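Local coordinates for beta-fructofuranosidase (Bifidobacterium adolescentis, PDB 6NOB), which probably hydrolyses terminal beta-fructofuranoside bonds, as in sucrose, as a member of glycoside hydrolase family 32, at residues H121-N133 and L144-M158. Sequence-based numbering, arbitrary orientation.
With PEG (di(hydroxyethyl)ether), chain G.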
ATOM      1  N   HIS A 121      -0.191 -10.611   7.089  1.00 41.12           N
ATOM      2  CA  HIS A 121      -0.346  -9.436   6.245  1.00 39.65           C
ATOM      3  C   HIS A 121      -0.544  -9.870   4.800  1.00 41.10           C
ATOM      4  O   HIS A 121      -0.050 -10.919   4.377  1.00 44.39           O
ATOM      5  CB  HIS A 121       0.871  -8.513   6.352  1.00 35.74           C
ATOM      6  CG  HIS A 121       1.044  -7.890   7.703  1.00 37.91           C
ATOM      7  ND1 HIS A 121       1.426  -8.612   8.813  1.00 33.58           N
ATOM      8  CD2 HIS A 121       0.892  -6.611   8.120  1.00 32.32           C
ATOM      9  CE1 HIS A 121       1.496  -7.807   9.857  1.00 39.76           C
ATOM     10  NE2 HIS A 121       1.178  -6.585   9.465  1.00 40.36           N
ATOM     11  N   PHE A 122      -1.278  -9.060   4.039  1.00 35.63           N
ATOM     12  CA  PHE A 122      -1.512  -9.404   2.644  1.00 38.93           C
ATOM     13  C   PHE A 122      -0.226  -9.268   1.839  1.00 44.20           C
ATOM     14  O   PHE A 122       0.482  -8.260   1.936  1.00 39.10           O
ATOM     15  CB  PHE A 122      -2.600  -8.531   2.022  1.00 35.88           C
ATOM     16  CG  PHE A 122      -2.852  -8.851   0.573  1.00 38.45           C
ATOM     17  CD1 PHE A 122      -3.678  -9.907   0.221  1.00 39.66           C
ATOM     18  CD2 PHE A 122      -2.226  -8.129  -0.434  1.00 37.72           C
ATOM     19  CE1 PHE A 122      -3.896 -10.223  -1.111  1.00 40.90           C
ATOM     20  CE2 PHE A 122      -2.438  -8.442  -1.766  1.00 35.13           C
ATOM     21  CZ  PHE A 122      -3.277  -9.488  -2.104  1.00 39.53           C
ATOM     22  N   GLU A 123       0.068 -10.288   1.041  1.00 47.62           N
ATOM     23  CA  GLU A 123       1.153 -10.292   0.076  1.00 42.44           C
ATOM     24  C   GLU A 123       0.659 -11.003  -1.173  1.00 45.68           C
ATOM     25  O   GLU A 123      -0.197 -11.893  -1.083  1.00 46.35           O
ATOM     26  CB  GLU A 123       2.406 -11.007   0.609  1.00 41.07           C
ATOM     27  CG  GLU A 123       2.942 -10.483   1.933  1.00 37.41           C
ATOM     28  CD  GLU A 123       4.073 -11.339   2.474  1.00 41.40           C
ATOM     29  OE1 GLU A 123       4.482 -12.291   1.774  1.00 42.47           O
ATOM     30  OE2 GLU A 123       4.552 -11.066   3.598  1.00 41.00           O
ATOM     31  N   PRO A 124       1.161 -10.632  -2.347  1.00 43.68           N
ATOM     32  CA  PRO A 124       0.854 -11.407  -3.552  1.00 40.15           C
ATOM     33  C   PRO A 124       1.552 -12.758  -3.504  1.00 41.42           C
ATOM     34  O   PRO A 124       2.390 -13.025  -2.640  1.00 44.62           O
ATOM     35  CB  PRO A 124       1.387 -10.531  -4.687  1.00 36.28           C
ATOM     36  CG  PRO A 124       2.482  -9.740  -4.052  1.00 37.68           C
ATOM     37  CD  PRO A 124       2.028  -9.478  -2.642  1.00 40.13           C
ATOM     38  N   PHE A 125       1.179 -13.627  -4.449  1.00 40.10           N
ATOM     39  CA  PHE A 125       1.824 -14.932  -4.554  1.00 40.99           C
ATOM     40  C   PHE A 125       3.338 -14.786  -4.622  1.00 44.60           C
ATOM     41  O   PHE A 125       4.076 -15.458  -3.895  1.00 44.78           O
ATOM     42  CB  PHE A 125       1.313 -15.678  -5.789  1.00 40.96           C
ATOM     43  CG  PHE A 125      -0.144 -16.031  -5.732  1.00 42.79           C
ATOM     44  CD1 PHE A 125      -0.659 -16.748  -4.666  1.00 47.24           C
ATOM     45  CD2 PHE A 125      -0.998 -15.654  -6.755  1.00 40.19           C
ATOM     46  CE1 PHE A 125      -2.001 -17.078  -4.620  1.00 45.40           C
ATOM     47  CE2 PHE A 125      -2.339 -15.980  -6.715  1.00 43.20           C
ATOM     48  CZ  PHE A 125      -2.841 -16.695  -5.648  1.00 42.29           C
ATOM     49  N   ALA A 126       3.810 -13.897  -5.489  1.00 46.92           N
ATOM     50  CA  ALA A 126       5.229 -13.627  -5.675  1.00 40.56           C
ATOM     51  C   ALA A 126       5.351 -12.291  -6.400  1.00 42.33           C
ATOM     52  O   ALA A 126       4.356 -11.584  -6.598  1.00 41.04           O
ATOM     53  CB  ALA A 126       5.904 -14.768  -6.442  1.00 33.71           C
ATOM     54  N   ARG A 127       6.577 -11.951  -6.806  1.00 44.28           N
ATOM     55  CA  ARG A 127       6.874 -10.736  -7.561  1.00 42.29           C
ATOM     56  C   ARG A 127       6.613  -9.480  -6.730  1.00 41.02           C
ATOM     57  O   ARG A 127       6.595  -9.541  -5.498  1.00 43.94           O
ATOM     58  CB  ARG A 127       6.079 -10.706  -8.873  1.00 41.10           C
ATOM     59  CG  ARG A 127       6.085 -12.028  -9.651  1.00 46.03           C
ATOM     60  CD  ARG A 127       7.460 -12.370 -10.225  1.00 45.61           C
ATOM     61  NE  ARG A 127       8.280 -13.154  -9.302  1.00 45.23           N
ATOM     62  CZ  ARG A 127       8.219 -14.477  -9.182  1.00 44.33           C
ATOM     63  NH1 ARG A 127       7.367 -15.174  -9.920  1.00 45.62           N
ATOM     64  NH2 ARG A 127       9.005 -15.106  -8.318  1.00 40.99           N
ATOM     65  N   TRP A 128       6.413  -8.340  -7.392  1.00 42.79           N
ATOM     66  CA  TRP A 128       6.439  -7.030  -6.749  1.00 41.63           C
ATOM     67  C   TRP A 128       5.038  -6.457  -6.578  1.00 42.13           C
ATOM     68  O   TRP A 128       4.189  -6.585  -7.465  1.00 43.62           O
ATOM     69  CB  TRP A 128       7.292  -6.046  -7.559  1.00 33.52           C
ATOM     70  CG  TRP A 128       7.112  -4.599  -7.175  1.00 37.23           C
ATOM     71  CD1 TRP A 128       6.107  -3.759  -7.573  1.00 37.81           C
ATOM     72  CD2 TRP A 128       7.979  -3.817  -6.341  1.00 42.00           C
ATOM     73  NE1 TRP A 128       6.287  -2.513  -7.024  1.00 39.66           N
ATOM     74  CE2 TRP A 128       7.428  -2.520  -6.267  1.00 41.62           C
ATOM     75  CE3 TRP A 128       9.161  -4.088  -5.645  1.00 38.70           C
ATOM     76  CZ2 TRP A 128       8.022  -1.498  -5.527  1.00 35.16           C
ATOM     77  CZ3 TRP A 128       9.748  -3.070  -4.911  1.00 35.31           C
ATOM     78  CH2 TRP A 128       9.178  -1.792  -4.859  1.00 30.40           C
ATOM     79  N   MET A 129       4.823  -5.783  -5.445  1.00 38.77           N
ATOM     80  CA  MET A 129       3.589  -5.059  -5.169  1.00 37.25           C
ATOM     81  C   MET A 129       3.911  -3.793  -4.383  1.00 39.80           C
ATOM     82  O   MET A 129       4.758  -3.824  -3.485  1.00 39.06           O
ATOM     83  CB  MET A 129       2.605  -5.928  -4.374  1.00 33.51           C
ATOM     84  CG  MET A 129       1.430  -5.157  -3.783  1.00 32.79           C
ATOM     85  SD  MET A 129       0.364  -6.155  -2.721  1.00 37.39           S
ATOM     86  CE  MET A 129       1.340  -6.233  -1.224  1.00 34.78           C
ATOM     87  N   ASN A 130       3.243  -2.680  -4.718  1.00 33.66           N
ATOM     88  CA  ASN A 130       3.285  -1.531  -3.814  1.00 35.83           C
ATOM     89  C   ASN A 130       1.887  -1.017  -3.447  1.00 37.07           C
ATOM     90  O   ASN A 130       1.156  -1.704  -2.726  1.00 36.82           O
ATOM     91  CB  ASN A 130       4.178  -0.398  -4.364  1.00 29.61           C
ATOM     92  CG  ASN A 130       3.992  -0.125  -5.844  1.00 31.62           C
ATOM     93  OD1 ASN A 130       4.253  -0.980  -6.686  1.00 34.27           O
ATOM     94  ND2 ASN A 130       3.599   1.103  -6.169  1.00 29.83           N
ATOM     95  N   ASP A 131       1.508   0.168  -3.931  1.00 36.26           N
ATOM     96  CA  ASP A 131       0.415   0.934  -3.336  1.00 35.41           C
ATOM     97  C   ASP A 131      -0.891   0.141  -3.318  1.00 36.73           C
ATOM     98  O   ASP A 131      -1.211  -0.545  -4.296  1.00 39.01           O
ATOM     99  CB  ASP A 131       0.173   2.227  -4.116  1.00 41.90           C
ATOM    100  CG  ASP A 131       1.400   3.099  -4.229  1.00 43.19           C
ATOM    101  OD1 ASP A 131       2.514   2.647  -3.889  1.00 42.05           O
ATOM    102  OD2 ASP A 131       1.229   4.251  -4.672  1.00 40.48           O
ATOM    103  N   PRO A 132      -1.688   0.245  -2.253  1.00 35.82           N
ATOM    104  CA  PRO A 132      -3.075  -0.234  -2.315  1.00 29.93           C
ATOM    105  C   PRO A 132      -3.937   0.729  -3.115  1.00 33.23           C
ATOM    106  O   PRO A 132      -3.789   1.950  -3.019  1.00 32.47           O
ATOM    107  CB  PRO A 132      -3.503  -0.271  -0.843  1.00 32.20           C
ATOM    108  CG  PRO A 132      -2.679   0.801  -0.201  1.00 33.97           C
ATOM    109  CD  PRO A 132      -1.352   0.795  -0.926  1.00 37.60           C
ATOM    110  N   ASN A 133      -4.844   0.170  -3.917  1.00 30.40           N
ATOM    111  CA  ASN A 133      -5.685   0.960  -4.804  1.00 29.44           C
ATOM    112  C   ASN A 133      -7.142   0.532  -4.687  1.00 33.93           C
ATOM    113  O   ASN A 133      -7.457  -0.579  -4.255  1.00 37.54           O
ATOM    114  CB  ASN A 133      -5.250   0.831  -6.274  1.00 28.49           C
ATOM    115  CG  ASN A 133      -3.795   1.199  -6.496  1.00 33.19           C
ATOM    116  OD1 ASN A 133      -3.126   0.623  -7.355  1.00 30.26           O
ATOM    117  ND2 ASN A 133      -3.300   2.165  -5.733  1.00 30.75           N
ATOM    118  N   LEU A 144      -9.627  -4.995  -2.468  1.00 42.19           N
ATOM    119  CA  LEU A 144      -8.267  -4.481  -2.379  1.00 37.89           C
ATOM    120  C   LEU A 144      -7.603  -4.639  -3.741  1.00 37.92           C
ATOM    121  O   LEU A 144      -7.336  -5.764  -4.181  1.00 37.16           O
ATOM    122  CB  LEU A 144      -7.478  -5.214  -1.296  1.00 37.62           C
ATOM    123  CG  LEU A 144      -5.968  -4.989  -1.250  1.00 36.03           C
ATOM    124  CD1 LEU A 144      -5.646  -3.523  -1.007  1.00 36.03           C
ATOM    125  CD2 LEU A 144      -5.354  -5.861  -0.172  1.00 39.13           C
ATOM    126  N   PHE A 145      -7.360  -3.522  -4.413  1.00 33.40           N
ATOM    127  CA  PHE A 145      -6.501  -3.497  -5.586  1.00 33.73           C
ATOM    128  C   PHE A 145      -5.112  -3.035  -5.167  1.00 38.36           C
ATOM    129  O   PHE A 145      -4.928  -2.460  -4.090  1.00 39.34           O
ATOM    130  CB  PHE A 145      -7.064  -2.576  -6.675  1.00 34.35           C
ATOM    131  CG  PHE A 145      -8.461  -2.931  -7.118  1.00 36.73           C
ATOM    132  CD1 PHE A 145      -9.567  -2.469  -6.419  1.00 32.37           C
ATOM    133  CD2 PHE A 145      -8.667  -3.715  -8.244  1.00 37.83           C
ATOM    134  CE1 PHE A 145     -10.849  -2.791  -6.831  1.00 35.22           C
ATOM    135  CE2 PHE A 145      -9.948  -4.040  -8.660  1.00 33.82           C
ATOM    136  CZ  PHE A 145     -11.038  -3.578  -7.955  1.00 34.39           C
ATOM    137  N   PHE A 146      -4.124  -3.297  -6.019  1.00 33.95           N
ATOM    138  CA  PHE A 146      -2.772  -2.903  -5.652  1.00 31.26           C
ATOM    139  C   PHE A 146      -1.881  -2.793  -6.878  1.00 36.96           C
ATOM    140  O   PHE A 146      -2.028  -3.541  -7.848  1.00 35.18           O
ATOM    141  CB  PHE A 146      -2.153  -3.875  -4.639  1.00 29.74           C
ATOM    142  CG  PHE A 146      -2.227  -5.322  -5.040  1.00 40.15           C
ATOM    143  CD1 PHE A 146      -3.310  -6.106  -4.667  1.00 43.20           C
ATOM    144  CD2 PHE A 146      -1.199  -5.906  -5.768  1.00 40.34           C
ATOM    145  CE1 PHE A 146      -3.374  -7.443  -5.025  1.00 42.88           C
ATOM    146  CE2 PHE A 146      -1.253  -7.243  -6.125  1.00 42.22           C
ATOM    147  CZ  PHE A 146      -2.343  -8.012  -5.756  1.00 39.73           C
ATOM    148  N   GLN A 147      -0.956  -1.835  -6.807  1.00 34.44           N
ATOM    149  CA  GLN A 147       0.110  -1.714  -7.788  1.00 35.11           C
ATOM    150  C   GLN A 147       0.922  -3.002  -7.838  1.00 35.22           C
ATOM    151  O   GLN A 147       1.313  -3.538  -6.798  1.00 37.55           O
ATOM    152  CB  GLN A 147       1.008  -0.536  -7.420  1.00 33.32           C
ATOM    153  CG  GLN A 147       0.334   0.820  -7.515  1.00 34.61           C
ATOM    154  CD  GLN A 147       0.099   1.250  -8.947  1.00 38.40           C
ATOM    155  OE1 GLN A 147       0.974   1.834  -9.580  1.00 37.35           O
ATOM    156  NE2 GLN A 147      -1.090   0.962  -9.466  1.00 38.74           N
ATOM    157  N   LEU A 148       1.186  -3.493  -9.048  1.00 29.60           N
ATOM    158  CA  LEU A 148       1.747  -4.827  -9.214  1.00 35.71           C
ATOM    159  C   LEU A 148       2.673  -4.874 -10.421  1.00 38.28           C
ATOM    160  O   LEU A 148       2.363  -4.316 -11.477  1.00 38.10           O
ATOM    161  CB  LEU A 148       0.632  -5.868  -9.377  1.00 26.43           C
ATOM    162  CG  LEU A 148       0.993  -7.229  -9.976  1.00 32.45           C
ATOM    163  CD1 LEU A 148       1.726  -8.096  -8.960  1.00 35.29           C
ATOM    164  CD2 LEU A 148      -0.249  -7.936 -10.497  1.00 30.91           C
ATOM    165  N   ASN A 149       3.805  -5.549 -10.255  1.00 35.70           N
ATOM    166  CA  ASN A 149       4.668  -5.929 -11.374  1.00 40.10           C
ATOM    167  C   ASN A 149       4.830  -7.441 -11.357  1.00 40.89           C
ATOM    168  O   ASN A 149       5.562  -7.970 -10.498  1.00 41.75           O
ATOM    169  CB  ASN A 149       6.034  -5.249 -11.291  1.00 38.51           C
ATOM    170  CG  ASN A 149       7.064  -5.898 -12.209  1.00 44.97           C
ATOM    171  OD1 ASN A 149       6.743  -6.332 -13.319  1.00 40.86           O
ATOM    172  ND2 ASN A 149       8.308  -5.975 -11.744  1.00 45.42           N
ATOM    173  N   PRO A 150       4.192  -8.180 -12.266  1.00 39.80           N
ATOM    174  CA  PRO A 150       4.278  -9.643 -12.238  1.00 41.90           C
ATOM    175  C   PRO A 150       5.522 -10.223 -12.894  1.00 43.42           C
ATOM    176  O   PRO A 150       5.614 -11.448 -13.014  1.00 40.53           O
ATOM    177  CB  PRO A 150       3.018 -10.060 -13.011  1.00 36.85           C
ATOM    178  CG  PRO A 150       2.834  -8.971 -14.005  1.00 37.42           C
ATOM    179  CD  PRO A 150       3.301  -7.698 -13.335  1.00 40.22           C
ATOM    180  N   TYR A 151       6.483  -9.397 -13.315  1.00 40.58           N
ATOM    181  CA  TYR A 151       7.627  -9.885 -14.072  1.00 44.15           C
ATOM    182  C   TYR A 151       8.933  -9.905 -13.289  1.00 43.62           C
ATOM    183  O   TYR A 151       9.935 -10.403 -13.814  1.00 52.76           O
ATOM    184  CB  TYR A 151       7.821  -9.043 -15.342  1.00 44.77           C
ATOM    185  CG  TYR A 151       6.705  -9.201 -16.342  1.00 40.85           C
ATOM    186  CD1 TYR A 151       6.677 -10.280 -17.214  1.00 39.80           C
ATOM    187  CD2 TYR A 151       5.669  -8.276 -16.404  1.00 43.20           C
ATOM    188  CE1 TYR A 151       5.652 -10.430 -18.129  1.00 42.63           C
ATOM    189  CE2 TYR A 151       4.639  -8.416 -17.313  1.00 38.18           C
ATOM    190  CZ  TYR A 151       4.636  -9.495 -18.172  1.00 42.86           C
ATOM    191  OH  TYR A 151       3.612  -9.636 -19.078  1.00 43.44           O
ATOM    192  N   GLY A 152       8.961  -9.390 -12.068  1.00 39.65           N
ATOM    193  CA  GLY A 152      10.221  -9.331 -11.355  1.00 44.13           C
ATOM    194  C   GLY A 152      10.040  -8.968  -9.899  1.00 45.50           C
ATOM    195  O   GLY A 152       8.920  -8.840  -9.400  1.00 41.75           O
ATOM    196  N   PHE A 153      11.178  -8.798  -9.224  1.00 49.30           N
ATOM    197  CA  PHE A 153      11.220  -8.512  -7.797  1.00 46.57           C
ATOM    198  C   PHE A 153      11.222  -7.023  -7.481  1.00 43.87           C
ATOM    199  O   PHE A 153      10.959  -6.646  -6.334  1.00 43.67           O
ATOM    200  CB  PHE A 153      12.461  -9.165  -7.177  1.00 49.73           C
ATOM    201  CG  PHE A 153      12.369  -9.371  -5.690  1.00 49.05           C
ATOM    202  CD1 PHE A 153      11.581 -10.383  -5.161  1.00 46.46           C
ATOM    203  CD2 PHE A 153      13.083  -8.560  -4.822  1.00 47.20           C
ATOM    204  CE1 PHE A 153      11.502 -10.578  -3.791  1.00 42.88           C
ATOM    205  CE2 PHE A 153      13.008  -8.747  -3.454  1.00 47.70           C
ATOM    206  CZ  PHE A 153      12.216  -9.758  -2.937  1.00 46.90           C
ATOM    207  N   GLY A 154      11.519  -6.165  -8.460  1.00 41.73           N
ATOM    208  CA  GLY A 154      11.506  -4.737  -8.273  1.00 41.30           C
ATOM    209  C   GLY A 154      10.326  -4.076  -8.972  1.00 46.60           C
ATOM    210  O   GLY A 154       9.479  -4.720  -9.585  1.00 45.00           O
ATOM    211  N   TRP A 155      10.290  -2.751  -8.860  1.00 47.08           N
ATOM    212  CA  TRP A 155       9.256  -1.978  -9.531  1.00 40.47           C
ATOM    213  C   TRP A 155       9.455  -2.034 -11.043  1.00 41.48           C
ATOM    214  O   TRP A 155      10.586  -2.076 -11.535  1.00 48.09           O
ATOM    215  CB  TRP A 155       9.275  -0.528  -9.040  1.00 35.54           C
ATOM    216  CG  TRP A 155       8.145   0.298  -9.577  1.00 41.69           C
ATOM    217  CD1 TRP A 155       6.946   0.550  -8.969  1.00 46.10           C
ATOM    218  CD2 TRP A 155       8.107   0.981 -10.835  1.00 42.19           C
ATOM    219  NE1 TRP A 155       6.165   1.345  -9.775  1.00 40.37           N
ATOM    220  CE2 TRP A 155       6.856   1.623 -10.926  1.00 42.22           C
ATOM    221  CE3 TRP A 155       9.011   1.113 -11.896  1.00 41.10           C
ATOM    222  CZ2 TRP A 155       6.486   2.382 -12.033  1.00 44.12           C
ATOM    223  CZ3 TRP A 155       8.641   1.862 -12.994  1.00 39.98           C
ATOM    224  CH2 TRP A 155       7.391   2.488 -13.055  1.00 42.72           C
ATOM    225  N   ASP A 156       8.349  -2.047 -11.780  1.00 36.71           N
ATOM    226  CA  ASP A 156       8.379  -2.045 -13.240  1.00 40.42           C
ATOM    227  C   ASP A 156       7.038  -1.514 -13.734  1.00 41.23           C
ATOM    228  O   ASP A 156       6.255  -0.953 -12.959  1.00 41.14           O
ATOM    229  CB  ASP A 156       8.690  -3.444 -13.787  1.00 41.74           C
ATOM    230  CG  ASP A 156       9.413  -3.407 -15.120  1.00 42.53           C
ATOM    231  OD1 ASP A 156       9.322  -2.381 -15.828  1.00 42.28           O
ATOM    232  OD2 ASP A 156      10.072  -4.412 -15.459  1.00 42.83           O
ATOM    233  N   ASN A 157       6.772  -1.690 -15.030  1.00 37.41           N
ATOM    234  CA  ASN A 157       5.535  -1.201 -15.629  1.00 28.66           C
ATOM    235  C   ASN A 157       4.328  -1.715 -14.854  1.00 39.31           C
ATOM    236  O   ASN A 157       4.194  -2.916 -14.603  1.00 39.17           O
ATOM    237  CB  ASN A 157       5.456  -1.628 -17.095  1.00 33.22           C
ATOM    238  CG  ASN A 157       6.453  -0.886 -17.973  1.00 37.34           C
ATOM    239  OD1 ASN A 157       6.577   0.338 -17.899  1.00 36.53           O
ATOM    240  ND2 ASN A 157       7.170  -1.629 -18.812  1.00 29.49           N
ATOM    241  N   MET A 158       3.448  -0.791 -14.479  1.00 36.14           N
ATOM    242  CA  MET A 158       2.519  -1.018 -13.383  1.00 37.47           C
ATOM    243  C   MET A 158       1.221  -1.661 -13.855  1.00 41.95           C
ATOM    244  O   MET A 158       0.589  -1.188 -14.807  1.00 38.35           O
ATOM    245  CB  MET A 158       2.230   0.300 -12.665  1.00 32.25           C
ATOM    246  CG  MET A 158       3.221   0.597 -11.553  1.00 35.50           C
ATOM    247  SD  MET A 158       3.052  -0.576 -10.192  1.00 41.50           S
ATOM    248  CE  MET A 158       4.473  -1.638 -10.417  1.00 27.99           C
TER
HETATM  249  C1  PEG G 806       3.734   3.793  -8.910  1.00 46.73           C
HETATM  250  O1  PEG G 806       3.503   2.432  -8.680  1.00 40.11           O
HETATM  251  C2  PEG G 806       2.494   4.568  -8.472  1.00 58.66           C
HETATM  252  O2  PEG G 806       2.903   5.675  -7.722  1.00 69.00           O
HETATM  253  C3  PEG G 806       3.477   5.339  -6.490  1.00 74.97           C
HETATM  254  C4  PEG G 806       3.143   6.443  -5.488  1.00 74.33           C
HETATM  255  O4  PEG G 806       2.116   7.232  -6.024  1.00 74.59           O
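Trp-128 lays one face of its indole against the loop 153-155: Trp-155 CA sits 3.8 Å from the centroid of the Trp-128 five-membered ring, nearly along the ring normal, and Phe-153 O lies at the edge. With CG anti to the backbone N (chi1 166°), the indole turns its NE1 to Asn-130 OD1, a 2.6 Å bond that helps fix the Asn-130 amide. That amide then gives ND2 to PEG O1 and to Asp-131 OD1. With an alanine here, the loop 153-155 would probably lose the flat surface it rests on, and Asn-130 OD1 its indole donor. The backbones pair as an antiparallel beta hairpin, interrupted by a beta bulge between Met-129 and Pro-132, in the five-bladed beta-propeller expected of family 32; 128-133 carries the family's Trp-Met-Asn-Asp-Pro-Asn signature, which in relatives lines the sugar-binding pocket. Gln-147, on the second strand, bends at chi2 (-72°) and sends NE2 to Asn-133 OD1 at 3.0 Å, the two amide planes 61° apart. Its OE1 accepts from PEG O1, which Trp-155 NE1 also reaches at 3.1 Å; the glycol occupies a pocket of mixed polar and aromatic character, where Asp-131 OD2 bonds to Ser-196. Met-129 SD rides over a face of the Phe-146 ring, a Met-aromatic contact.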